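Local coordinates for protein glutathione transferase (Lolium rigidum, PDB 6ZB6) that probably conjugates glutathione to herbicides and other electrophilic xenobiotics, as a phi class transferase linked to detoxification and multiple-herbicide resistance, at residues Y175-M180 against A212-P217; A186-Y191 against A196-I201. One frame throughout, in Å; residues are numbered along the deposited sequence.

Contact 1 of 2, residues Y175-M180 against A212-P217; sequences YTFYFM and ATMVPP
The terminal methyl of Met214, CE, lies alongside Phe177 and Tyr178, where the two rings meet, and touches both. CD2 of Phe177 stands over the rim of one face of the Tyr178 ring, and CE approaches each ring obliquely, 3.4 Å from CE2 of Tyr178 and 3.6 Å from CD2 of Phe177. A bend at the last torsion of Met214 (chi3 64°) turns the methyl to this place and leaves the sulfur beside Phe177 in a Met-aromatic contact, SD 4.7 Å from the ring centroid and 38° off its normal. Phe177 holds CG anti to the backbone N (chi1 178°), which sends its ring out from the helix to Pro216. The proline crosses Phe177 at about a right angle, its CG 3.4 Å from CZ of Phe177, though residues 215-217 are poorly ordered. The hydroxyl of Tyr178 passes 3.5 Å from CB of Met214 and is hydrogen-bonded to the backbone oxygen of Met11, while Tyr175 touches the bound S-(p-nitrobenzyl)glutathione. Dispersion and sulfur-ring contact thus join the C-terminal end of helix 205-214 to a helix that lines the ligand pocket, and Tyr178 ties that helix to the N-terminal domain.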
loop_
_atom_site.group_PDB
_atom_site.type_symbol
_atom_site.label_atom_id
_atom_site.label_comp_id
_atom_site.label_asym_id
_atom_site.label_seq_id
_atom_site.Cartn_x
_atom_site.Cartn_y
_atom_site.Cartn_z
ATOM N N TYR A 175 3.885 1.346 -0.579
ATOM C CA TYR A 175 5.329 1.330 -0.355
ATOM C C TYR A 175 6.100 1.514 -1.656
ATOM O O TYR A 175 7.148 2.163 -1.660
ATOM C CB TYR A 175 5.769 0.038 0.328
ATOM C CG TYR A 175 5.437 -0.031 1.807
ATOM C CD1 TYR A 175 4.185 -0.419 2.225
ATOM C CD2 TYR A 175 6.388 0.281 2.780
ATOM C CE1 TYR A 175 3.861 -0.491 3.565
ATOM C CE2 TYR A 175 6.083 0.205 4.138
ATOM C CZ TYR A 175 4.809 -0.182 4.524
ATOM O OH TYR A 175 4.460 -0.284 5.860
ATOM N N THR A 176 5.625 0.927 -2.761
ATOM C CA THR A 176 6.350 1.077 -4.027
ATOM C C THR A 176 6.329 2.526 -4.488
ATOM O O THR A 176 7.313 3.021 -5.054
ATOM C CB THR A 176 5.756 0.162 -5.099
ATOM O OG1 THR A 176 5.783 -1.184 -4.627
ATOM C CG2 THR A 176 6.572 0.225 -6.429
ATOM N N PHE A 177 5.213 3.219 -4.254
ATOM C CA PHE A 177 5.146 4.648 -4.527
ATOM C C PHE A 177 6.328 5.393 -3.912
ATOM O O PHE A 177 6.994 6.193 -4.582
ATOM C CB PHE A 177 3.832 5.225 -4.005
ATOM C CG PHE A 177 3.717 6.704 -4.212
ATOM C CD1 PHE A 177 3.551 7.221 -5.485
ATOM C CD2 PHE A 177 3.821 7.577 -3.144
ATOM C CE1 PHE A 177 3.466 8.589 -5.690
ATOM C CE2 PHE A 177 3.732 8.943 -3.342
ATOM C CZ PHE A 177 3.549 9.447 -4.616
ATOM N N TYR A 178 6.610 5.132 -2.633
ATOM C CA TYR A 178 7.709 5.813 -1.952
ATOM C C TYR A 178 9.065 5.308 -2.423
ATOM O O TYR A 178 10.027 6.092 -2.492
ATOM C CB TYR A 178 7.574 5.658 -0.436
ATOM C CG TYR A 178 6.564 6.614 0.170
ATOM C CD1 TYR A 178 6.579 7.964 -0.158
ATOM C CD2 TYR A 178 5.599 6.169 1.070
ATOM C CE1 TYR A 178 5.661 8.849 0.380
ATOM C CE2 TYR A 178 4.670 7.049 1.621
ATOM C CZ TYR A 178 4.707 8.393 1.273
ATOM O OH TYR A 178 3.787 9.289 1.807
ATOM N N PHE A 179 9.165 4.019 -2.760
ATOM C CA PHE A 179 10.392 3.509 -3.373
ATOM C C PHE A 179 10.769 4.328 -4.606
ATOM O O PHE A 179 11.956 4.596 -4.851
ATOM C CB PHE A 179 10.216 2.027 -3.735
ATOM C CG PHE A 179 11.425 1.409 -4.406
ATOM C CD1 PHE A 179 12.450 0.854 -3.648
ATOM C CD2 PHE A 179 11.527 1.376 -5.791
ATOM C CE1 PHE A 179 13.558 0.282 -4.263
ATOM C CE2 PHE A 179 12.646 0.810 -6.420
ATOM C CZ PHE A 179 13.663 0.265 -5.649
ATOM N N MET A 180 9.770 4.755 -5.388
ATOM C CA MET A 180 10.035 5.567 -6.573
ATOM C C MET A 180 10.596 6.938 -6.233
ATOM O O MET A 180 11.024 7.656 -7.146
ATOM C CB MET A 180 8.764 5.724 -7.417
ATOM C CG MET A 180 8.251 4.420 -8.031
ATOM S SD MET A 180 9.547 3.513 -8.914
ATOM C CE MET A 180 8.911 1.841 -8.875
ATOM N N ALA A 212 -1.402 11.871 -4.878
ATOM C CA ALA A 212 -1.318 13.326 -4.795
ATOM C C ALA A 212 -1.495 13.835 -3.368
ATOM O O ALA A 212 -1.049 14.939 -3.049
ATOM C CB ALA A 212 -2.365 13.969 -5.704
ATOM N N THR A 213 -2.159 13.077 -2.502
ATOM C CA THR A 213 -2.295 13.508 -1.118
ATOM C C THR A 213 -1.147 13.031 -0.244
ATOM O O THR A 213 -0.984 13.535 0.870
ATOM C CB THR A 213 -3.621 13.027 -0.514
ATOM O OG1 THR A 213 -3.529 11.631 -0.213
ATOM C CG2 THR A 213 -4.765 13.257 -1.476
ATOM N N MET A 214 -0.355 12.072 -0.718
ATOM C CA MET A 214 0.832 11.650 0.013
ATOM C C MET A 214 2.011 12.589 -0.225
ATOM O O MET A 214 2.818 12.794 0.688
ATOM C CB MET A 214 1.194 10.217 -0.383
ATOM C CG MET A 214 0.040 9.229 -0.215
ATOM S SD MET A 214 0.315 7.683 -1.087
ATOM C CE MET A 214 1.743 7.080 -0.195
ATOM N N VAL A 215 2.088 13.185 -1.417
ATOM C CA VAL A 215 3.139 14.084 -1.922
ATOM C C VAL A 215 4.542 13.765 -1.405
ATOM O O VAL A 215 4.882 14.101 -0.261
ATOM C CB VAL A 215 2.800 15.566 -1.653
ATOM C CG1 VAL A 215 1.751 16.059 -2.637
ATOM C CG2 VAL A 215 2.345 15.820 -0.214
ATOM N N PRO A 216 5.398 13.162 -2.226
ATOM C CA PRO A 216 6.814 13.001 -1.855
ATOM C C PRO A 216 7.555 14.320 -2.001
ATOM O O PRO A 216 6.917 15.374 -2.151
ATOM C CB PRO A 216 7.329 11.951 -2.860
ATOM C CG PRO A 216 6.135 11.517 -3.667
ATOM C CD PRO A 216 5.114 12.597 -3.553
ATOM N N PRO A 217 8.894 14.322 -1.921
ATOM C CA PRO A 217 9.633 15.532 -2.330
ATOM C C PRO A 217 9.165 16.129 -3.657
ATOM O O PRO A 217 8.856 17.326 -3.696
ATOM C CB PRO A 217 11.082 15.030 -2.365
ATOM C CG PRO A 217 11.125 14.062 -1.202
ATOM C CD PRO A 217 9.747 13.426 -1.112
#

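Contact 2 of 2, residues A186-Y191 against A196-I201; sequences ALFGSY and AWWERI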
loop_
_atom_site.group_PDB
_atom_site.type_symbol
_atom_site.label_atom_id
_atom_site.label_comp_id
_atom_site.label_asym_id
_atom_site.label_seq_id
_atom_site.Cartn_x
_atom_site.Cartn_y
_atom_site.Cartn_z
ATOM N N ALA A 186 15.030 3.898 -10.543
ATOM C CA ALA A 186 15.197 3.377 -11.896
ATOM C C ALA A 186 15.219 1.850 -11.948
ATOM O O ALA A 186 15.194 1.296 -13.053
ATOM C CB ALA A 186 16.471 3.966 -12.536
ATOM N N LEU A 187 15.187 1.155 -10.801
ATOM C CA LEU A 187 15.279 -0.305 -10.798
ATOM C C LEU A 187 14.234 -0.941 -11.707
ATOM O O LEU A 187 14.541 -1.862 -12.476
ATOM C CB LEU A 187 15.113 -0.844 -9.370
ATOM C CG LEU A 187 15.320 -2.351 -9.173
ATOM C CD1 LEU A 187 16.693 -2.770 -9.678
ATOM C CD2 LEU A 187 15.133 -2.742 -7.698
ATOM N N PHE A 188 12.987 -0.465 -11.632
ATOM C CA PHE A 188 11.912 -1.145 -12.350
ATOM C C PHE A 188 12.126 -1.135 -13.855
ATOM O O PHE A 188 11.666 -2.051 -14.550
ATOM C CB PHE A 188 10.562 -0.519 -12.015
ATOM C CG PHE A 188 9.948 -1.067 -10.753
ATOM C CD1 PHE A 188 10.750 -1.477 -9.703
ATOM C CD2 PHE A 188 8.581 -1.174 -10.629
ATOM C CE1 PHE A 188 10.186 -1.979 -8.521
ATOM C CE2 PHE A 188 8.015 -1.664 -9.450
ATOM C CZ PHE A 188 8.831 -2.069 -8.407
ATOM N N GLY A 189 12.819 -0.122 -14.382
ATOM C CA GLY A 189 13.022 -0.074 -15.817
ATOM C C GLY A 189 13.791 -1.249 -16.381
ATOM O O GLY A 189 13.758 -1.473 -17.596
ATOM N N SER A 190 14.502 -1.994 -15.538
ATOM C CA SER A 190 15.195 -3.192 -15.998
ATOM C C SER A 190 14.274 -4.397 -16.124
ATOM O O SER A 190 14.706 -5.446 -16.628
ATOM C CB SER A 190 16.362 -3.502 -15.054
ATOM O OG SER A 190 17.403 -2.551 -15.262
ATOM N N TYR A 191 13.020 -4.262 -15.697
ATOM C CA TYR A 191 12.031 -5.341 -15.703
ATOM C C TYR A 191 10.820 -4.803 -16.461
ATOM O O TYR A 191 9.873 -4.290 -15.855
ATOM C CB TYR A 191 11.690 -5.767 -14.268
ATOM C CG TYR A 191 12.931 -6.058 -13.431
ATOM C CD1 TYR A 191 13.459 -7.348 -13.354
ATOM C CD2 TYR A 191 13.575 -5.049 -12.728
ATOM C CE1 TYR A 191 14.600 -7.614 -12.607
ATOM C CE2 TYR A 191 14.719 -5.308 -11.980
ATOM C CZ TYR A 191 15.225 -6.589 -11.926
ATOM O OH TYR A 191 16.359 -6.849 -11.189
ATOM N N ALA A 196 5.632 -1.890 -16.704
ATOM C CA ALA A 196 4.362 -1.612 -17.378
ATOM C C ALA A 196 3.183 -1.859 -16.447
ATOM O O ALA A 196 2.181 -1.132 -16.486
ATOM C CB ALA A 196 4.222 -2.489 -18.617
ATOM N N TRP A 197 3.266 -2.932 -15.668
ATOM C CA TRP A 197 2.289 -3.197 -14.615
ATOM C C TRP A 197 2.208 -2.028 -13.644
ATOM O O TRP A 197 1.116 -1.541 -13.320
ATOM C CB TRP A 197 2.699 -4.490 -13.914
ATOM C CG TRP A 197 2.095 -4.783 -12.569
ATOM C CD1 TRP A 197 0.856 -5.305 -12.328
ATOM C CD2 TRP A 197 2.736 -4.664 -11.301
ATOM N NE1 TRP A 197 0.672 -5.483 -10.984
ATOM C CE2 TRP A 197 1.813 -5.112 -10.324
ATOM C CE3 TRP A 197 4.000 -4.224 -10.885
ATOM C CZ2 TRP A 197 2.103 -5.109 -8.961
ATOM C CZ3 TRP A 197 4.292 -4.227 -9.533
ATOM C CH2 TRP A 197 3.339 -4.679 -8.579
ATOM N N TRP A 198 3.367 -1.557 -13.175
ATOM C CA TRP A 198 3.388 -0.412 -12.271
ATOM C C TRP A 198 2.708 0.798 -12.894
ATOM O O TRP A 198 1.926 1.489 -12.226
ATOM C CB TRP A 198 4.830 -0.080 -11.862
ATOM C CG TRP A 198 4.910 1.116 -10.942
ATOM C CD1 TRP A 198 5.520 2.307 -11.203
ATOM C CD2 TRP A 198 4.328 1.240 -9.636
ATOM N NE1 TRP A 198 5.370 3.161 -10.135
ATOM C CE2 TRP A 198 4.640 2.529 -9.159
ATOM C CE3 TRP A 198 3.576 0.383 -8.820
ATOM C CZ2 TRP A 198 4.225 2.988 -7.902
ATOM C CZ3 TRP A 198 3.167 0.840 -7.557
ATOM C CH2 TRP A 198 3.483 2.125 -7.119
ATOM N N GLU A 199 2.977 1.070 -14.183
ATOM C CA GLU A 199 2.363 2.225 -14.824
ATOM C C GLU A 199 0.861 2.061 -14.968
ATOM O O GLU A 199 0.124 3.048 -14.874
ATOM C CB GLU A 199 3.002 2.473 -16.192
ATOM C CG GLU A 199 4.466 2.790 -16.080
ATOM C CD GLU A 199 4.755 4.223 -15.673
ATOM O OE1 GLU A 199 3.862 4.903 -15.120
ATOM O OE2 GLU A 199 5.890 4.682 -15.937
ATOM N N ARG A 200 0.387 0.836 -15.189
ATOM C CA ARG A 200 -1.052 0.613 -15.196
ATOM C C ARG A 200 -1.651 0.943 -13.833
ATOM O O ARG A 200 -2.694 1.598 -13.754
ATOM C CB ARG A 200 -1.368 -0.830 -15.594
ATOM C CG ARG A 200 -1.235 -1.111 -17.088
ATOM C CD ARG A 200 -1.880 -2.442 -17.460
ATOM N NE ARG A 200 -1.089 -3.578 -16.997
ATOM C CZ ARG A 200 -0.009 -4.046 -17.620
ATOM N NH1 ARG A 200 0.412 -3.489 -18.750
ATOM N NH2 ARG A 200 0.650 -5.079 -17.115
ATOM N N ILE A 201 -0.980 0.537 -12.752
ATOM C CA ILE A 201 -1.450 0.873 -11.406
ATOM C C ILE A 201 -1.483 2.386 -11.215
ATOM O O ILE A 201 -2.471 2.948 -10.719
ATOM C CB ILE A 201 -0.567 0.191 -10.344
ATOM C CG1 ILE A 201 -0.799 -1.321 -10.346
ATOM C CG2 ILE A 201 -0.814 0.793 -8.947
ATOM C CD1 ILE A 201 0.183 -2.078 -9.470
#
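Within the all-helical C-terminal domain of the glutathione transferase fold, the connection that leads from helix 173-179 into helix 192-202 folds back on the helix it introduces, and Phe188 meets Trp198 in a T-shaped (edge-to-face) aromatic pair. Phe188 belongs to a 3-10 segment, 187-190, whose turns are closed by backbone bonds such as Ser190 N to Leu187 O at 3.1 Å; Tyr191 follows at the N-cap position of helix 192-202. The phenyl ring presents its edge to the face of the five-membered ring of the indole, with the centroids 5.8 Å apart and the planes at 79°. Closest approach falls at the root of the tryptophan: CD2 of Phe188 lies 4.1 Å from CB of Trp198, which sits near the plane of the phenyl ring, at its edge. Trp198 holds CG anti to its own backbone N (chi1 179°), and this swings the indole along the helix to where its five-membered ring faces the phenylalanine. Both side chains are buried, and both also pack on Thr176 and Met180, so helix 173-179 and the residue just after it close over the pair. Trp197, the neighbour of Trp198, has its polar partner elsewhere: NE1 is hydrogen-bonded to Asp169, and its ring meets His172 edge-to-face. With 108 Å² buried between the two segments and a single close pair, this is a loose contact, mainly dispersion with at most a modest edge-to-face electrostatic term; the tilt of the rings is consistent with that term, but Thr176 and Met180 press on both rings as well.

How the contacts relate
Both contacts are buried and apolar, but the centre of contact 1 is about 10 Å from the centre of the chain, that of contact 2 about 16 Å. Both touching residues of contact 2 are buried, whereas in contact 1 Pro216 is only partly so. Contact 2 is nested within the chain loop closed by contact 1, and they meet at helix 173-179 and at Met180, which follows it: CH2 of Trp198 lies 3.6 Å from CB of Thr176, and CE of Met180 3.5 Å from CD2 of Phe188. Contact 1 sets a bent methionine side chain and a poorly ordered proline against two rings near the ligand pocket; contact 2 pairs two rings directly. Helix 173-179 thereby packs against both following helices.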